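Local atomic coordinates of Lys-gingipain catalytic subunit (Porphyromonas gingivalis, PDB entry 6I9A), a protein that cleaves proteins after lysine residues as a secreted, calcium-binding cysteine endopeptidase of the oral pathogen Porphyromonas gingivalis that may act as a virulence factor. Residues A[8-13]-A[397-402]; A[16-21]-A[29-34]; A[34-37]-A[41-44]; A[241-246]-A[326-331]. All coordinates share one frame; numbering follows the deposited sequence.

Contact 1 (A[8-13]-A[397-402]); sequences DLYNTP and GSYVAI
The seam between the catalytic domain and the C-terminal immunoglobulin-like domain of this C25 peptidase is where Tyr399 meets Thr12 and Pro13. Segment 397-402 contributes the start of strand 399-404, part of the antiparallel sheet of the immunoglobulin-like domain, while segment 8-13 is the irregular stretch leading into strand 14-20 of the catalytic domain. The backbones stay well apart, with 8.6 Å between Thr12 CA and Tyr399 CA, and a single ring bridges the distance. Tyr399 holds CG anti to its backbone nitrogen (chi1 -174°), which extends the phenol from the strand toward the loop. Thr12 and Tyr399 run past each other in opposite directions, and the threonine methyl CG2 lies obliquely against the ring, 3.9 Å from Tyr399 CE1. Tyr10 adds only a marginal touch through its hydroxyl. The peptide bond preceding Pro13 is cis. Two hydrogen bonds grip the tyrosine hydroxyl, one with the carbonyl oxygen of Gly39 and one with the backbone nitrogen of Val14, so a polar end that is buried finds its partners in catalytic-domain backbone. Val413 and Thr411 of strand 407-413 pack beside the same side chains. The closest approach across the seam is at this hydroxyl, where Tyr399 OH stands 3.4 Å from Pro13 CA.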
# COMPACT_ATOMS: atom_id res chain seq x y z
N ASP A 8 -9.65 -6.04 -7.48
CA ASP A 8 -8.39 -6.15 -6.73
C ASP A 8 -7.42 -7.07 -7.49
O ASP A 8 -7.75 -8.22 -7.79
CB ASP A 8 -8.76 -6.77 -5.37
CG ASP A 8 -7.66 -6.94 -4.34
OD1 ASP A 8 -6.51 -6.50 -4.59
OD2 ASP A 8 -7.94 -7.50 -3.28
N LEU A 9 -6.21 -6.58 -7.73
CA LEU A 9 -5.16 -7.34 -8.43
C LEU A 9 -4.50 -8.38 -7.56
O LEU A 9 -3.73 -9.21 -8.09
CB LEU A 9 -4.09 -6.38 -8.99
CG LEU A 9 -4.56 -5.49 -10.14
CD1 LEU A 9 -3.40 -4.65 -10.61
CD2 LEU A 9 -5.09 -6.34 -11.32
N TYR A 10 -4.68 -8.36 -6.24
CA TYR A 10 -4.01 -9.34 -5.40
C TYR A 10 -4.35 -10.75 -5.87
O TYR A 10 -5.50 -11.08 -6.17
CB TYR A 10 -4.43 -9.13 -3.95
CG TYR A 10 -3.72 -10.08 -3.01
CD1 TYR A 10 -2.45 -9.79 -2.55
CD2 TYR A 10 -4.29 -11.31 -2.67
CE1 TYR A 10 -1.79 -10.66 -1.67
CE2 TYR A 10 -3.62 -12.21 -1.83
CZ TYR A 10 -2.36 -11.88 -1.35
OH TYR A 10 -1.72 -12.76 -0.51
N ASN A 11 -3.33 -11.62 -5.89
CA ASN A 11 -3.51 -13.02 -6.26
C ASN A 11 -2.38 -13.80 -5.63
O ASN A 11 -1.37 -13.22 -5.24
CB ASN A 11 -3.53 -13.17 -7.80
CG ASN A 11 -4.16 -14.42 -8.29
OD1 ASN A 11 -4.71 -15.21 -7.49
ND2 ASN A 11 -4.12 -14.59 -9.61
N THR A 12 -2.55 -15.12 -5.57
CA THR A 12 -1.51 -16.00 -5.03
C THR A 12 -1.18 -17.08 -6.04
O THR A 12 -2.05 -17.45 -6.86
CB THR A 12 -1.98 -16.68 -3.71
OG1 THR A 12 -3.14 -17.45 -3.95
CG2 THR A 12 -2.25 -15.67 -2.60
N PRO A 13 0.02 -17.65 -5.98
CA PRO A 13 1.18 -17.15 -5.20
C PRO A 13 1.50 -15.71 -5.54
O PRO A 13 1.34 -15.26 -6.68
CB PRO A 13 2.33 -18.09 -5.61
CG PRO A 13 1.68 -19.30 -6.25
CD PRO A 13 0.42 -18.73 -6.91
N GLY A 397 -7.91 -18.98 4.66
CA GLY A 397 -7.45 -17.78 3.99
C GLY A 397 -6.03 -17.40 4.30
O GLY A 397 -5.47 -16.54 3.63
N SER A 398 -5.42 -18.02 5.34
CA SER A 398 -4.04 -17.70 5.65
C SER A 398 -3.10 -18.16 4.55
O SER A 398 -3.35 -19.18 3.88
CB SER A 398 -3.61 -18.41 6.94
OG SER A 398 -4.37 -17.95 8.06
N TYR A 399 -2.01 -17.43 4.37
CA TYR A 399 -0.99 -17.71 3.35
C TYR A 399 0.25 -18.23 4.06
O TYR A 399 0.80 -17.57 4.95
CB TYR A 399 -0.73 -16.43 2.58
CG TYR A 399 0.19 -16.55 1.39
CD1 TYR A 399 -0.06 -17.48 0.36
CD2 TYR A 399 1.22 -15.64 1.19
CE1 TYR A 399 0.71 -17.50 -0.80
CE2 TYR A 399 2.00 -15.66 0.04
CZ TYR A 399 1.73 -16.58 -0.95
OH TYR A 399 2.48 -16.55 -2.10
N VAL A 400 0.66 -19.45 3.64
CA VAL A 400 1.78 -20.15 4.27
C VAL A 400 2.96 -20.19 3.32
O VAL A 400 2.79 -20.56 2.16
CB VAL A 400 1.33 -21.57 4.67
CG1 VAL A 400 2.45 -22.31 5.39
CG2 VAL A 400 0.05 -21.55 5.53
N ALA A 401 4.15 -19.90 3.83
CA ALA A 401 5.36 -19.88 3.00
C ALA A 401 6.44 -20.63 3.71
O ALA A 401 6.72 -20.38 4.89
CB ALA A 401 5.82 -18.44 2.74
N ILE A 402 7.16 -21.49 2.97
CA ILE A 402 8.32 -22.21 3.46
C ILE A 402 9.55 -21.67 2.73
O ILE A 402 9.55 -21.62 1.50
CB ILE A 402 8.17 -23.73 3.27
CG1 ILE A 402 6.96 -24.26 4.07
CG2 ILE A 402 9.48 -24.45 3.70
CD1 ILE A 402 6.68 -25.75 3.82

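Contact 2 (A[16-21]-A[29-34]); sequences MLVVAG and KPWLTW
In the beta-alpha-beta unit formed by strand 14-20, helix 25-37 and strand 40-46, Met16 and Val18 of the first strand pack against Trp31 and Leu32 of the helix. Strand and helix run antiparallel, their short axes at 174° and 12.2 Å apart, as expected when a crossover helix returns along the sheet. Met16 and Val18, two residues apart, present their side chains on the same face of the strand. In the conformer described, one of two modelled for Met16, SD sits 3.7 Å from Trp31 CH2, a Met-aromatic contact at the six-membered end of the indole. In this conformer sulfur and ring meet obliquely, 55° off the ring normal, and the two side chains cross at about a right angle. With CG anti to the backbone nitrogen (chi1 172°) and the next torsion also extended, the methionine carries its sulfur out from the strand to the indole. Val18 uses one branch for two partners. Its CG2 approaches the indole at the edge, near the ring plane, 4.3 Å from Trp31 CZ3, and also lies 4.2 Å from Leu32 CD2. The indole nitrogen of Trp31 is satisfied by a hydrogen bond to Asp362. Ile133 and Val136 of helix 126-141 and Ala81 of strand 79-83 also pack on Trp31, while Leu32 reaches Val44 of strand 40-46, so the helix spans neighbouring strands of the parallel sheet beside a second helix.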
# COMPACT_ATOMS: atom_id res chain seq x y z
N MET A 16 6.20 -10.58 -7.38
CA MET A 16 6.58 -9.16 -7.38
C MET A 16 7.81 -8.95 -8.26
O MET A 16 8.84 -9.63 -8.07
CB MET A 16 6.86 -8.68 -5.94
CG MET A 16 7.45 -7.29 -5.85
SD MET A 16 7.85 -6.91 -4.09
CE MET A 16 6.14 -6.38 -3.59
N LEU A 17 7.70 -8.01 -9.20
CA LEU A 17 8.80 -7.57 -10.03
C LEU A 17 9.38 -6.34 -9.32
O LEU A 17 8.63 -5.40 -8.99
CB LEU A 17 8.26 -7.21 -11.43
CG LEU A 17 9.27 -6.57 -12.36
CD1 LEU A 17 10.45 -7.52 -12.66
CD2 LEU A 17 8.64 -6.26 -13.70
N VAL A 18 10.68 -6.34 -9.07
CA VAL A 18 11.36 -5.23 -8.45
C VAL A 18 12.32 -4.62 -9.43
O VAL A 18 13.16 -5.34 -10.01
CB VAL A 18 12.12 -5.68 -7.17
CG1 VAL A 18 12.84 -4.50 -6.50
CG2 VAL A 18 11.20 -6.41 -6.19
N VAL A 19 12.22 -3.32 -9.67
CA VAL A 19 13.22 -2.59 -10.50
C VAL A 19 13.81 -1.50 -9.64
O VAL A 19 13.07 -0.66 -9.11
CB VAL A 19 12.55 -2.00 -11.76
CG1 VAL A 19 13.58 -1.18 -12.55
CG2 VAL A 19 11.92 -3.12 -12.62
N ALA A 20 15.12 -1.60 -9.38
CA ALA A 20 15.77 -0.76 -8.42
C ALA A 20 16.99 -0.07 -8.99
O ALA A 20 17.77 -0.66 -9.76
CB ALA A 20 16.19 -1.60 -7.23
N GLY A 21 17.28 1.11 -8.46
CA GLY A 21 18.54 1.74 -8.79
C GLY A 21 19.65 0.85 -8.26
O GLY A 21 19.59 0.30 -7.14
N LYS A 29 18.44 -5.63 0.55
CA LYS A 29 18.44 -7.06 0.90
C LYS A 29 17.51 -7.45 2.08
O LYS A 29 16.80 -8.44 1.92
CB LYS A 29 19.88 -7.56 1.16
CG LYS A 29 19.90 -9.09 1.17
CD LYS A 29 21.23 -9.73 0.82
CE LYS A 29 21.24 -11.19 1.27
NZ LYS A 29 20.10 -12.00 0.73
N PRO A 30 17.48 -6.77 3.24
CA PRO A 30 16.61 -7.26 4.33
C PRO A 30 15.14 -7.21 3.96
O PRO A 30 14.33 -8.04 4.42
CB PRO A 30 16.91 -6.31 5.51
CG PRO A 30 18.23 -5.68 5.18
CD PRO A 30 18.34 -5.65 3.69
N TRP A 31 14.76 -6.25 3.08
CA TRP A 31 13.36 -6.16 2.64
C TRP A 31 13.07 -7.33 1.70
O TRP A 31 12.02 -8.00 1.85
CB TRP A 31 13.16 -4.81 1.95
CG TRP A 31 11.75 -4.48 1.54
CD1 TRP A 31 10.75 -3.97 2.33
CD2 TRP A 31 11.22 -4.53 0.20
NE1 TRP A 31 9.64 -3.68 1.55
CE2 TRP A 31 9.92 -4.01 0.25
CE3 TRP A 31 11.74 -4.94 -1.04
CZ2 TRP A 31 9.11 -3.89 -0.89
CZ3 TRP A 31 10.96 -4.82 -2.17
CH2 TRP A 31 9.65 -4.31 -2.10
N LEU A 32 13.96 -7.61 0.74
CA LEU A 32 13.75 -8.77 -0.15
C LEU A 32 13.73 -10.08 0.63
O LEU A 32 12.92 -10.97 0.34
CB LEU A 32 14.88 -8.81 -1.20
CG LEU A 32 14.93 -7.60 -2.14
CD1 LEU A 32 16.20 -7.64 -2.95
CD2 LEU A 32 13.66 -7.45 -3.00
N THR A 33 14.57 -10.22 1.63
CA THR A 33 14.61 -11.44 2.45
C THR A 33 13.24 -11.68 3.08
O THR A 33 12.68 -12.77 3.02
CB THR A 33 15.70 -11.37 3.50
OG1 THR A 33 16.96 -11.31 2.82
CG2 THR A 33 15.65 -12.53 4.48
N TRP A 34 12.69 -10.63 3.73
CA TRP A 34 11.38 -10.75 4.39
C TRP A 34 10.25 -11.01 3.39
O TRP A 34 9.39 -11.84 3.64
CB TRP A 34 11.11 -9.52 5.24
CG TRP A 34 9.70 -9.38 5.71
CD1 TRP A 34 8.87 -8.34 5.39
CD2 TRP A 34 8.92 -10.29 6.50
NE1 TRP A 34 7.65 -8.50 6.00
CE2 TRP A 34 7.65 -9.69 6.67
CE3 TRP A 34 9.18 -11.54 7.11
CZ2 TRP A 34 6.63 -10.31 7.40
CZ3 TRP A 34 8.16 -12.15 7.81
CH2 TRP A 34 6.91 -11.54 7.97

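Contact 3 (A[34-37]-A[41-44]); sequences WKAQ and YLDV
Lys35 and Ala36, near the C-terminal end of helix 25-37, meet Leu42 just after the chain has turned into strand 40-46, the closing half of a beta-alpha-beta crossover. Of the helix residues that touch the strand, Lys35 comes first. Its bond to CB points at the strand, and this CB lies 4.1 Å from Leu42 CD2, yet the chain then bends at its second torsion (chi2 -53°) and carries the ammonium group away from the leucine. There Lys35 NZ forms salt bridges with Asp362 and Glu140 and a hydrogen bond with Ser364. One residue thus serves two purposes: its aliphatic root packs on the strand, while its buried charge is matched by acids beyond it, which would probably stabilise the protonated amine. Ala36 follows, and with its small methyl the helix backbone comes close to the strand, the CA atoms of Ala36 and Tyr41 being 6.2 Å apart. On the strand, Leu42 is the single side chain that carries the packing. It sets CG beside its backbone nitrogen and anti to the carbonyl carbon (chi1 -62°), and its two methyls divide between neighbouring helix residues, CD2 going to the lysine and CD1 to the alanine. Met16 of strand 14-20 and Leu32 of the helix also touch Leu42. The CD1 methyl settles 4.2 Å from Ala36 CB and slightly closer, at 4.0 Å, to Ala36 N.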
# COMPACT_ATOMS: atom_id res chain seq x y z
N TRP A 34 12.69 -10.63 3.73
CA TRP A 34 11.38 -10.75 4.39
C TRP A 34 10.25 -11.01 3.39
O TRP A 34 9.39 -11.84 3.64
CB TRP A 34 11.11 -9.52 5.24
CG TRP A 34 9.70 -9.38 5.71
CD1 TRP A 34 8.87 -8.34 5.39
CD2 TRP A 34 8.92 -10.29 6.50
NE1 TRP A 34 7.65 -8.50 6.00
CE2 TRP A 34 7.65 -9.69 6.67
CE3 TRP A 34 9.18 -11.54 7.11
CZ2 TRP A 34 6.63 -10.31 7.40
CZ3 TRP A 34 8.16 -12.15 7.81
CH2 TRP A 34 6.91 -11.54 7.97
N LYS A 35 10.25 -10.30 2.23
CA LYS A 35 9.19 -10.55 1.26
C LYS A 35 9.22 -12.00 0.77
O LYS A 35 8.19 -12.62 0.63
CB LYS A 35 9.29 -9.58 0.08
CG LYS A 35 9.04 -8.10 0.47
CD LYS A 35 7.72 -7.84 1.25
CE LYS A 35 7.54 -6.35 1.40
NZ LYS A 35 6.29 -5.98 2.07
N ALA A 36 10.45 -12.57 0.56
CA ALA A 36 10.52 -14.00 0.15
C ALA A 36 10.00 -14.87 1.29
O ALA A 36 9.22 -15.81 1.07
CB ALA A 36 11.95 -14.38 -0.18
N GLN A 37 10.41 -14.56 2.53
CA GLN A 37 9.98 -15.37 3.67
C GLN A 37 8.47 -15.40 3.84
O GLN A 37 7.90 -16.43 4.25
CB GLN A 37 10.64 -14.85 4.96
CG GLN A 37 12.11 -15.18 5.01
CD GLN A 37 12.84 -14.47 6.12
OE1 GLN A 37 12.41 -13.43 6.61
NE2 GLN A 37 13.98 -15.04 6.53
N TYR A 41 7.19 -14.47 -4.51
CA TYR A 41 8.16 -14.86 -5.55
C TYR A 41 8.67 -13.59 -6.17
O TYR A 41 7.91 -12.87 -6.84
CB TYR A 41 7.46 -15.74 -6.58
CG TYR A 41 7.27 -17.16 -6.07
CD1 TYR A 41 8.31 -18.08 -6.10
CD2 TYR A 41 6.07 -17.56 -5.50
CE1 TYR A 41 8.15 -19.38 -5.62
CE2 TYR A 41 5.88 -18.86 -5.04
CZ TYR A 41 6.93 -19.76 -5.08
OH TYR A 41 6.74 -21.02 -4.59
N LEU A 42 9.94 -13.28 -5.94
CA LEU A 42 10.55 -12.03 -6.36
C LEU A 42 11.35 -12.17 -7.62
O LEU A 42 12.11 -13.14 -7.75
CB LEU A 42 11.52 -11.60 -5.26
CG LEU A 42 10.84 -11.31 -3.89
CD1 LEU A 42 11.92 -11.13 -2.82
CD2 LEU A 42 9.94 -10.07 -3.94
N ASP A 43 11.25 -11.21 -8.52
CA ASP A 43 12.07 -11.15 -9.73
C ASP A 43 12.73 -9.78 -9.63
O ASP A 43 12.08 -8.74 -9.80
CB ASP A 43 11.19 -11.30 -10.97
CG ASP A 43 11.95 -11.45 -12.26
OD1 ASP A 43 13.20 -11.65 -12.22
OD2 ASP A 43 11.30 -11.36 -13.32
N VAL A 44 13.99 -9.74 -9.23
CA VAL A 44 14.68 -8.50 -8.84
C VAL A 44 15.72 -8.08 -9.82
O VAL A 44 16.62 -8.84 -10.16
CB VAL A 44 15.34 -8.67 -7.45
CG1 VAL A 44 15.90 -7.35 -6.94
CG2 VAL A 44 14.33 -9.24 -6.44

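Contact 4 (A[241-246]-A[326-331]); sequences YFLAIG and NSIMWA
Two torsion choices on Ile328 place its branches against two residues of a strand: CG1 stands anti to the carbonyl carbon (chi1 -62°), and the onward chain is extended (chi2 172°), which carries CD1 outward from the helix while CG2 remains near its surface. Leu243 answers with CG anti to its backbone nitrogen, chi1 167°, and the two side chains reach toward each other tip to tip, Leu243 CD2 lying 3.8 Å from Ile328 CD1. Ile245 takes the other branch. Its long arm crosses Ile328 at a slant, so that Ile245 CD1 rests 3.9 Å from Ile328 CG2. One isoleucine is therefore shared, methyl by methyl, between alternate residues on one face of strand 242-247. The contact is wholly apolar and buried. Ser312 and Thr316 of helix 312-317 also touch Ile328, while Tyr274 and Ile277 of the adjacent strand 273-279 flank Leu243 and Ile245, respectively. With helix 325-342 laid against a central strand of the mixed sheet, this is the hydrophobic layer characteristic of an alpha/beta fold of the caspase-like clan CD, here inside the C25 peptidase domain.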
# COMPACT_ATOMS: atom_id res chain seq x y z
N TYR A 241 4.43 3.27 13.47
CA TYR A 241 4.39 3.73 12.10
C TYR A 241 3.02 3.57 11.49
O TYR A 241 2.32 2.59 11.67
CB TYR A 241 5.47 3.00 11.26
CG TYR A 241 6.80 3.07 11.99
CD1 TYR A 241 7.33 4.29 12.39
CD2 TYR A 241 7.45 1.91 12.38
CE1 TYR A 241 8.48 4.36 13.17
CE2 TYR A 241 8.64 1.96 13.14
CZ TYR A 241 9.14 3.19 13.53
OH TYR A 241 10.27 3.32 14.32
N PHE A 242 2.65 4.57 10.66
CA PHE A 242 1.30 4.63 10.09
C PHE A 242 1.29 4.58 8.56
O PHE A 242 2.30 4.84 7.89
CB PHE A 242 0.56 5.89 10.62
CG PHE A 242 1.34 7.20 10.52
CD1 PHE A 242 1.46 7.89 9.32
CD2 PHE A 242 1.90 7.76 11.67
CE1 PHE A 242 2.19 9.07 9.26
CE2 PHE A 242 2.60 8.94 11.61
CZ PHE A 242 2.72 9.61 10.43
N LEU A 243 0.08 4.33 8.04
CA LEU A 243 -0.25 4.66 6.65
C LEU A 243 -0.86 6.06 6.67
O LEU A 243 -1.74 6.33 7.51
CB LEU A 243 -1.31 3.66 6.16
CG LEU A 243 -2.00 4.04 4.84
CD1 LEU A 243 -1.02 4.13 3.66
CD2 LEU A 243 -3.08 3.02 4.50
N ALA A 244 -0.40 6.95 5.80
CA ALA A 244 -1.03 8.28 5.68
C ALA A 244 -1.56 8.42 4.27
O ALA A 244 -0.93 7.96 3.29
CB ALA A 244 -0.04 9.37 6.01
N ILE A 245 -2.71 9.09 4.17
CA ILE A 245 -3.36 9.37 2.85
C ILE A 245 -3.68 10.85 2.81
O ILE A 245 -4.42 11.38 3.68
CB ILE A 245 -4.64 8.53 2.67
CG1 ILE A 245 -4.28 7.04 2.76
CG2 ILE A 245 -5.30 8.88 1.32
CD1 ILE A 245 -5.46 6.10 2.48
N GLY A 246 -3.11 11.54 1.84
CA GLY A 246 -3.40 12.96 1.59
C GLY A 246 -4.30 13.08 0.37
O GLY A 246 -3.85 12.88 -0.77
N ASN A 326 -1.78 -0.73 -1.75
CA ASN A 326 -2.10 -0.39 -3.14
C ASN A 326 -3.58 -0.55 -3.39
O ASN A 326 -4.16 0.25 -4.16
CB ASN A 326 -1.34 -1.28 -4.13
CG ASN A 326 -0.10 -0.59 -4.65
OD1 ASN A 326 1.02 -0.79 -4.14
ND2 ASN A 326 -0.26 0.25 -5.67
N SER A 327 -4.24 -1.57 -2.84
CA SER A 327 -5.65 -1.79 -3.13
C SER A 327 -6.53 -0.66 -2.61
O SER A 327 -7.62 -0.45 -3.14
CB SER A 327 -6.12 -3.15 -2.61
OG SER A 327 -6.25 -3.15 -1.20
N ILE A 328 -6.12 0.04 -1.55
CA ILE A 328 -6.93 1.19 -1.03
C ILE A 328 -6.96 2.26 -2.12
O ILE A 328 -8.02 2.83 -2.44
CB ILE A 328 -6.35 1.72 0.29
CG1 ILE A 328 -6.40 0.62 1.37
CG2 ILE A 328 -7.08 2.97 0.73
CD1 ILE A 328 -5.68 1.00 2.65
N MET A 329 -5.77 2.56 -2.70
CA MET A 329 -5.69 3.56 -3.78
C MET A 329 -6.48 3.12 -5.01
O MET A 329 -7.18 3.91 -5.62
CB MET A 329 -4.21 3.79 -4.10
CG MET A 329 -4.00 4.85 -5.19
SD MET A 329 -2.26 5.19 -5.49
CE MET A 329 -1.81 3.84 -6.59
N TRP A 330 -6.36 1.83 -5.34
CA TRP A 330 -7.06 1.24 -6.49
C TRP A 330 -8.56 1.44 -6.32
O TRP A 330 -9.25 1.88 -7.24
CB TRP A 330 -6.73 -0.26 -6.52
CG TRP A 330 -7.26 -0.94 -7.74
CD1 TRP A 330 -8.48 -1.51 -7.89
CD2 TRP A 330 -6.54 -1.18 -8.94
NE1 TRP A 330 -8.58 -2.09 -9.16
CE2 TRP A 330 -7.39 -1.90 -9.81
CE3 TRP A 330 -5.27 -0.84 -9.37
CZ2 TRP A 330 -6.98 -2.28 -11.10
CZ3 TRP A 330 -4.86 -1.22 -10.62
CH2 TRP A 330 -5.71 -1.92 -11.47
N ALA A 331 -9.11 1.11 -5.15
CA ALA A 331 -10.55 1.24 -4.88
C ALA A 331 -10.99 2.70 -5.02
O ALA A 331 -12.06 2.98 -5.57
CB ALA A 331 -10.86 0.72 -3.48

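Contacts 2, 3 and 4 are buried packing within the catalytic domain, whereas contact 1 is a partly buried seam to the immunoglobulin-like domain. Contacts 2 and 3 share helix 25-37 and address neighbouring strands of the same parallel sheet; backbone pairing of Met16 with Tyr41 and of Val18 with Asp43 ties them together. Contact 4 repeats the helix-on-strand principle in the other, mixed sheet, with aliphatic methyls alone, while contact 2 adds sulfur and indole and contact 3 the root of a charged lysine. Contact 1 instead relies on a tyrosine. It touches contact 3 through Pro13 on Tyr41 and contact 4 through Leu9 on Trp330, so segment 8-13 borders both.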